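Local coordinates for protein probable uracil-DNA glycosylase (Acanthamoeba polyphaga mimivirus, PDB 5X55) that is probably a uracil-DNA glycosylase, a viral member of that superfamily with an alpha/beta fold built round a central parallel sheet, at residues H110-S113 and W114-F118; Y203-C207 and S208-P212; T259-L262 and N263-G266. All blocks are in the same frame, centred on the assembly; numbering follows the deposited sequence.

Overall arrangement
The three contacts are local turns and caps following one another along a single chain. Contact 2 is the buried one, its centre about 8 Å from the centre of the chain, in the loop between strand 185-189 and helix 219-230; a water ties its polar backbone groups together. Contacts 1 and 3 are partly buried, with centres about 21 and 15 Å from the centre of the chain, and rely on direct bonds: contact 1 starts helix 114-117 with a carboxylate and backbone carbonyls, contact 3 reverses the chain after strand 260-261 with a beta turn and a threonine hydroxyl. These two touch, Trp114 CZ2 lying 4.2 Å from Thr259 CG2, whereas contact 2 touches neither.

Contact 1: H110-S113 and W114-F118; sequences HFKS and WIECF
Ser113 and Glu116 grip each other at the start of helix 114-117, where Ser113 is the N-cap. The backbone N of Ser113 donates to Glu116 OE2 (3.1 Å, N-H...acceptor angle 157°), so the side chain at N3 caps the N-cap N-H, as in one half of a capping box. The donor stands well above the carboxylate plane, 39° out of it. Glu116 can reach back because its CG sits beside its own backbone N (chi1 -50°) and the chain runs extended beyond it. On the way its CG passes only 3.1 Å from Ser113 OG, a tight approach, and its OE2 lies 3.2 Å from Lys112 CA. The carbonyl of Ser113 serves the first turn: Ser113 O accepts from Cys117 N at 3.0 Å, nearly along the C=O axis, and Glu116 N turns weakly to this same Ser113 O, at 3.1 Å, instead of to OG. Further on, Phe118 N closes onto Trp114 O at 2.9 Å. Two donors are satisfied from elsewhere in the chain, the indole NE1 of Trp114 by Pro166 O and the backbone N of Lys112 by Glu169 OE2. Lys112 bends at its second and third torsions, which brings its CE alongside Cys117 SG at 3.7 Å. Trp114 points away from 110-113 at its CB and packs on Pro168 and Leu158, joining the cap to helix 146-159. With its carboxylate at the N-terminal end of the helix, the charge of Glu116 would probably be favoured by the helix dipole, while its bond closes the first turn back onto the N-cap.

Contact 2: Y203-C207 and S208-P212; sequences YAMGC and SFSVP
Met205 lays its sulfur across Ser210 and the start of Pro212, with SD 3.3 Å from Ser210 OG. A chi1 of 60° tucks the chain in over the backbone of 208-212, Met205 CG coming 3.6 Å from Ser210 O. The bend at chi3 (-80°) then swings the methyl aside, so the sulfur meets the hydroxyl while CE stays 3.9 Å from Ser210 OG. The polar end of Ser210 is occupied elsewhere: OG accepts from Leu243 N and makes a weak bond with Gly241 O. Beyond the sulfur, Pro212 brings CD to 3.4 Å from Tyr203 O, and Val211 CG1 packs obliquely by the tyrosine, 4.0 Å from Tyr203 CB. The chain doubles back here in the loop between strand 185-189 and helix 219-230 of the uracil-DNA glycosylase superfamily fold, beside the central parallel sheet. No direct hydrogen bond joins 203-207 to 208-212; instead one water sits inside the bend. It accepts from Met205 N at 2.8 Å and donates to Cys207 O and Ser210 O, both at 2.7 Å, so one donor and two carbonyls of the backbone are satisfied by a single molecule. At the turn into the second half Ser208 OG bonds to Ile187 O and, weakly, to Ile254 O, linking the loop to strands 185-189 and 251-255. Phe209 turns away from 203-207, its ring edge-to-face with that of Trp295.

Contact 3: T259-L262 and N263-G266; sequences TTVL and NESG
Thr260 OG1 donates to Glu264 O at 2.8 Å, tilted from the carbonyl plane. Glu264 N in turn donates to Val261 O at 2.9 Å, the closing bond of a type II beta turn from Val261 to Glu264, with its donor above the carbonyl plane (36° out of it). Asn263 takes the third position of the turn with a positive phi of 68°. The turn follows strand 260-261, which pairs antiparallel with strand 164-165, and opens the loop that precedes helix 273-286. Thr260 OG1 reaches Glu264 O because it stands opposite its own backbone N (chi1 -170°); the hydroxyl also makes a weak bond with Val267 N. Glu264 stretches out alongside Val261, with Glu264 OE1 3.7 Å from Val261 CB. At the corners of the turn the neighbouring Leu262 and Asn263 run alongside one another, while the leucine also packs on Arg163 and Val165. The amide end of Asn263 comes alongside the leucine branch point, with Asn263 OD1 4.0 Å from Leu262 CG.

Contact 1: H110-S113 and W114-F118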
loop_
_atom_site.group_PDB
_atom_site.type_symbol
_atom_site.label_atom_id
_atom_site.label_comp_id
_atom_site.label_asym_id
_atom_site.label_seq_id
_atom_site.Cartn_x
_atom_site.Cartn_y
_atom_site.Cartn_z
ATOM N N HIS A 110 -4.394 1.832 20.609
ATOM C CA HIS A 110 -3.407 2.247 21.601
ATOM C C HIS A 110 -2.028 2.490 21.011
ATOM O O HIS A 110 -1.047 2.549 21.755
ATOM C CB HIS A 110 -3.352 1.218 22.728
ATOM C CG HIS A 110 -4.678 1.024 23.386
ATOM N ND1 HIS A 110 -5.327 2.045 24.049
ATOM C CD2 HIS A 110 -5.518 -0.036 23.411
ATOM C CE1 HIS A 110 -6.491 1.610 24.492
ATOM N NE2 HIS A 110 -6.630 0.349 24.123
ATOM N N PHE A 111 -1.938 2.685 19.698
ATOM C CA PHE A 111 -0.651 2.964 19.088
ATOM C C PHE A 111 -0.189 4.363 19.464
ATOM O O PHE A 111 -0.989 5.293 19.562
ATOM C CB PHE A 111 -0.752 2.794 17.574
ATOM C CG PHE A 111 -1.277 1.454 17.186
ATOM C CD1 PHE A 111 -0.423 0.372 17.074
ATOM C CD2 PHE A 111 -2.638 1.251 17.004
ATOM C CE1 PHE A 111 -0.914 -0.877 16.750
ATOM C CE2 PHE A 111 -3.123 0.004 16.682
ATOM C CZ PHE A 111 -2.259 -1.058 16.554
ATOM N N LYS A 112 1.109 4.496 19.711
ATOM C CA LYS A 112 1.674 5.798 20.019
ATOM C C LYS A 112 1.836 6.635 18.751
ATOM O O LYS A 112 2.107 6.112 17.665
ATOM C CB LYS A 112 3.030 5.623 20.698
ATOM C CG LYS A 112 2.972 4.953 22.056
ATOM C CD LYS A 112 4.178 4.031 22.263
ATOM C CE LYS A 112 5.505 4.777 22.142
ATOM N NZ LYS A 112 6.692 3.842 22.074
ATOM N N SER A 113 1.711 7.954 18.902
ATOM C CA SER A 113 1.982 8.863 17.796
ATOM C C SER A 113 3.486 9.023 17.595
ATOM O O SER A 113 4.304 8.524 18.366
ATOM C CB SER A 113 1.321 10.226 18.033
ATOM O OG SER A 113 1.977 10.951 19.067
ATOM N N TRP A 114 3.856 9.755 16.546
ATOM C CA TRP A 114 5.268 9.975 16.254
ATOM C C TRP A 114 5.985 10.672 17.406
ATOM O O TRP A 114 7.070 10.242 17.822
ATOM C CB TRP A 114 5.411 10.764 14.960
ATOM C CG TRP A 114 5.166 9.893 13.775
ATOM C CD1 TRP A 114 3.950 9.466 13.307
ATOM C CD2 TRP A 114 6.152 9.305 12.926
ATOM N NE1 TRP A 114 4.123 8.652 12.216
ATOM C CE2 TRP A 114 5.464 8.547 11.949
ATOM C CE3 TRP A 114 7.552 9.351 12.886
ATOM C CZ2 TRP A 114 6.127 7.835 10.946
ATOM C CZ3 TRP A 114 8.213 8.647 11.884
ATOM C CH2 TRP A 114 7.493 7.894 10.927
ATOM N N ILE A 115 5.398 11.750 17.937
ATOM C CA ILE A 115 6.068 12.481 19.010
ATOM C C ILE A 115 6.122 11.663 20.305
ATOM O O ILE A 115 6.970 11.926 21.166
ATOM C CB ILE A 115 5.404 13.865 19.215
ATOM C CG1 ILE A 115 6.287 14.761 20.085
ATOM C CG2 ILE A 115 4.010 13.742 19.811
ATOM C CD1 ILE A 115 7.692 14.971 19.517
ATOM N N GLU A 116 5.273 10.645 20.454
ATOM C CA GLU A 116 5.391 9.759 21.611
ATOM C C GLU A 116 6.507 8.727 21.435
ATOM O O GLU A 116 7.266 8.482 22.383
ATOM C CB GLU A 116 4.046 9.083 21.887
ATOM C CG GLU A 116 2.903 10.097 21.930
ATOM C CD GLU A 116 1.559 9.506 22.341
ATOM O OE1 GLU A 116 0.832 10.156 23.123
ATOM O OE2 GLU A 116 1.220 8.400 21.882
ATOM N N CYS A 117 6.638 8.125 20.235
ATOM C CA CYS A 117 7.718 7.166 19.968
ATOM C C CYS A 117 9.082 7.829 19.918
ATOM O O CYS A 117 10.094 7.171 20.178
ATOM C CB CYS A 117 7.520 6.440 18.632
ATOM S SG CYS A 117 6.054 5.446 18.533
ATOM N N PHE A 118 9.144 9.090 19.515
ATOM C CA PHE A 118 10.410 9.803 19.376
ATOM C C PHE A 118 10.277 11.151 20.067
ATOM O O PHE A 118 10.194 12.190 19.406
ATOM C CB PHE A 118 10.811 9.984 17.911
ATOM C CG PHE A 118 10.864 8.699 17.121
ATOM C CD1 PHE A 118 11.905 7.800 17.301
ATOM C CD2 PHE A 118 9.878 8.403 16.184
ATOM C CE1 PHE A 118 11.962 6.626 16.571
ATOM C CE2 PHE A 118 9.929 7.238 15.446
ATOM C CZ PHE A 118 10.976 6.343 15.640
#

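Contact 2: Y203-C207 and S208-P212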
loop_
_atom_site.group_PDB
_atom_site.type_symbol
_atom_site.label_atom_id
_atom_site.label_comp_id
_atom_site.label_asym_id
_atom_site.label_seq_id
_atom_site.Cartn_x
_atom_site.Cartn_y
_atom_site.Cartn_z
ATOM N N TYR A 203 -7.427 7.255 9.887
ATOM C CA TYR A 203 -7.792 6.204 8.937
ATOM C C TYR A 203 -6.565 5.481 8.397
ATOM O O TYR A 203 -6.637 4.288 8.104
ATOM C CB TYR A 203 -8.585 6.788 7.766
ATOM C CG TYR A 203 -9.947 7.325 8.122
ATOM C CD1 TYR A 203 -10.564 6.996 9.318
ATOM C CD2 TYR A 203 -10.617 8.168 7.251
ATOM C CE1 TYR A 203 -11.817 7.502 9.639
ATOM C CE2 TYR A 203 -11.863 8.672 7.554
ATOM C CZ TYR A 203 -12.460 8.339 8.745
ATOM O OH TYR A 203 -13.704 8.850 9.030
ATOM N N ALA A 204 -5.440 6.176 8.250
ATOM C CA ALA A 204 -4.228 5.543 7.738
ATOM C C ALA A 204 -3.722 4.480 8.717
ATOM O O ALA A 204 -3.603 4.733 9.925
ATOM C CB ALA A 204 -3.154 6.598 7.491
ATOM N N MET A 205 -3.441 3.279 8.192
ATOM C CA MET A 205 -2.953 2.177 9.012
ATOM C C MET A 205 -1.758 1.463 8.373
ATOM O O MET A 205 -1.445 0.340 8.743
ATOM C CB MET A 205 -4.083 1.182 9.295
ATOM C CG MET A 205 -4.714 0.539 8.060
ATOM S SD MET A 205 -5.858 -0.750 8.608
ATOM C CE MET A 205 -4.694 -2.078 8.945
ATOM N N GLY A 206 -1.057 2.110 7.448
ATOM C CA GLY A 206 0.146 1.524 6.901
ATOM C C GLY A 206 -0.091 0.511 5.813
ATOM O O GLY A 206 0.831 -0.232 5.467
ATOM N N CYS A 207 -1.311 0.440 5.295
ATOM C CA CYS A 207 -1.694 -0.402 4.175
ATOM C C CYS A 207 -2.450 0.463 3.194
ATOM O O CYS A 207 -3.236 1.320 3.613
ATOM C CB CYS A 207 -2.607 -1.544 4.606
ATOM S SG CYS A 207 -1.964 -2.444 5.945
ATOM N N SER A 208 -2.257 0.224 1.902
ATOM C CA SER A 208 -3.080 0.942 0.941
ATOM C C SER A 208 -4.525 0.456 1.032
ATOM O O SER A 208 -4.792 -0.721 1.307
ATOM C CB SER A 208 -2.530 0.799 -0.489
ATOM O OG SER A 208 -2.391 -0.544 -0.906
ATOM N N PHE A 209 -5.450 1.409 0.890
ATOM C CA PHE A 209 -6.898 1.214 0.822
ATOM C C PHE A 209 -7.562 0.772 2.131
ATOM O O PHE A 209 -8.730 1.092 2.349
ATOM C CB PHE A 209 -7.228 0.259 -0.327
ATOM C CG PHE A 209 -6.862 0.829 -1.668
ATOM C CD1 PHE A 209 -7.675 1.795 -2.260
ATOM C CD2 PHE A 209 -5.673 0.463 -2.301
ATOM C CE1 PHE A 209 -7.336 2.356 -3.484
ATOM C CE2 PHE A 209 -5.319 1.036 -3.518
ATOM C CZ PHE A 209 -6.153 1.982 -4.113
ATOM N N SER A 210 -6.837 0.120 3.032
ATOM C CA SER A 210 -7.449 -0.414 4.240
ATOM C C SER A 210 -7.620 0.653 5.329
ATOM O O SER A 210 -6.858 1.624 5.408
ATOM C CB SER A 210 -6.610 -1.580 4.774
ATOM O OG SER A 210 -7.196 -2.098 5.951
ATOM N N VAL A 211 -8.640 0.460 6.167
ATOM C CA VAL A 211 -8.889 1.287 7.352
ATOM C C VAL A 211 -9.228 0.384 8.534
ATOM O O VAL A 211 -9.703 -0.747 8.357
ATOM C CB VAL A 211 -10.034 2.307 7.125
ATOM C CG1 VAL A 211 -9.644 3.353 6.081
ATOM C CG2 VAL A 211 -11.343 1.610 6.753
ATOM N N PRO A 212 -9.023 0.878 9.766
ATOM C CA PRO A 212 -9.371 0.084 10.952
ATOM C C PRO A 212 -10.840 -0.281 10.985
ATOM O O PRO A 212 -11.688 0.380 10.372
ATOM C CB PRO A 212 -9.023 1.013 12.122
ATOM C CG PRO A 212 -7.974 1.923 11.569
ATOM C CD PRO A 212 -8.393 2.157 10.141
HETATM O O HOH W 1 -4.383 2.756 5.638
#

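Contact 3: T259-L262 and N263-G266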
loop_
_atom_site.group_PDB
_atom_site.type_symbol
_atom_site.label_atom_id
_atom_site.label_comp_id
_atom_site.label_asym_id
_atom_site.label_seq_id
_atom_site.Cartn_x
_atom_site.Cartn_y
_atom_site.Cartn_z
ATOM N N THR A 259 3.790 8.271 4.205
ATOM C CA THR A 259 3.249 9.156 5.229
ATOM C C THR A 259 2.517 10.337 4.606
ATOM O O THR A 259 2.711 10.677 3.441
ATOM C CB THR A 259 4.350 9.705 6.150
ATOM O OG1 THR A 259 5.344 10.366 5.357
ATOM C CG2 THR A 259 5.001 8.581 6.938
ATOM N N THR A 260 1.667 10.964 5.414
ATOM C CA THR A 260 1.201 12.310 5.159
ATOM C C THR A 260 0.993 12.977 6.514
ATOM O O THR A 260 1.441 12.471 7.543
ATOM C CB THR A 260 -0.046 12.298 4.259
ATOM O OG1 THR A 260 -0.347 13.638 3.841
ATOM C CG2 THR A 260 -1.262 11.658 4.953
ATOM N N VAL A 261 0.352 14.136 6.517
ATOM C CA VAL A 261 -0.000 14.841 7.746
ATOM C C VAL A 261 -1.503 14.731 7.915
ATOM O O VAL A 261 -2.252 14.823 6.932
ATOM C CB VAL A 261 0.450 16.320 7.720
ATOM C CG1 VAL A 261 -0.092 17.082 8.927
ATOM C CG2 VAL A 261 1.966 16.413 7.684
ATOM N N LEU A 262 -1.943 14.509 9.154
ATOM C CA LEU A 262 -3.369 14.412 9.429
ATOM C C LEU A 262 -4.118 15.603 8.835
ATOM O O LEU A 262 -3.716 16.756 9.014
ATOM C CB LEU A 262 -3.593 14.346 10.937
ATOM C CG LEU A 262 -4.983 13.932 11.405
ATOM C CD1 LEU A 262 -5.247 12.488 11.016
ATOM C CD2 LEU A 262 -5.081 14.134 12.910
ATOM N N ASN A 263 -5.209 15.311 8.120
ATOM C CA ASN A 263 -6.106 16.288 7.506
ATOM C C ASN A 263 -5.456 17.061 6.362
ATOM O O ASN A 263 -5.993 18.095 5.948
ATOM C CB ASN A 263 -6.666 17.285 8.534
ATOM C CG ASN A 263 -7.508 16.609 9.614
ATOM O OD1 ASN A 263 -8.069 15.527 9.398
ATOM N ND2 ASN A 263 -7.575 17.231 10.790
ATOM N N GLU A 264 -4.309 16.607 5.848
ATOM C CA GLU A 264 -3.684 17.192 4.665
ATOM C C GLU A 264 -3.358 16.068 3.692
ATOM O O GLU A 264 -2.707 15.087 4.065
ATOM C CB GLU A 264 -2.409 17.976 5.021
ATOM C CG GLU A 264 -2.530 18.790 6.298
ATOM C CD GLU A 264 -1.412 19.814 6.479
ATOM O OE1 GLU A 264 -0.256 19.540 6.073
ATOM O OE2 GLU A 264 -1.696 20.899 7.037
ATOM N N SER A 265 -3.788 16.210 2.447
ATOM C CA SER A 265 -3.644 15.129 1.484
ATOM C C SER A 265 -2.327 15.235 0.713
ATOM O O SER A 265 -1.999 16.288 0.157
ATOM C CB SER A 265 -4.835 15.127 0.526
ATOM O OG SER A 265 -5.054 16.428 0.015
ATOM N N GLY A 266 -1.569 14.138 0.694
ATOM C CA GLY A 266 -0.423 14.007 -0.199
ATOM C C GLY A 266 0.722 14.981 0.006
ATOM O O GLY A 266 1.374 15.352 -0.963
#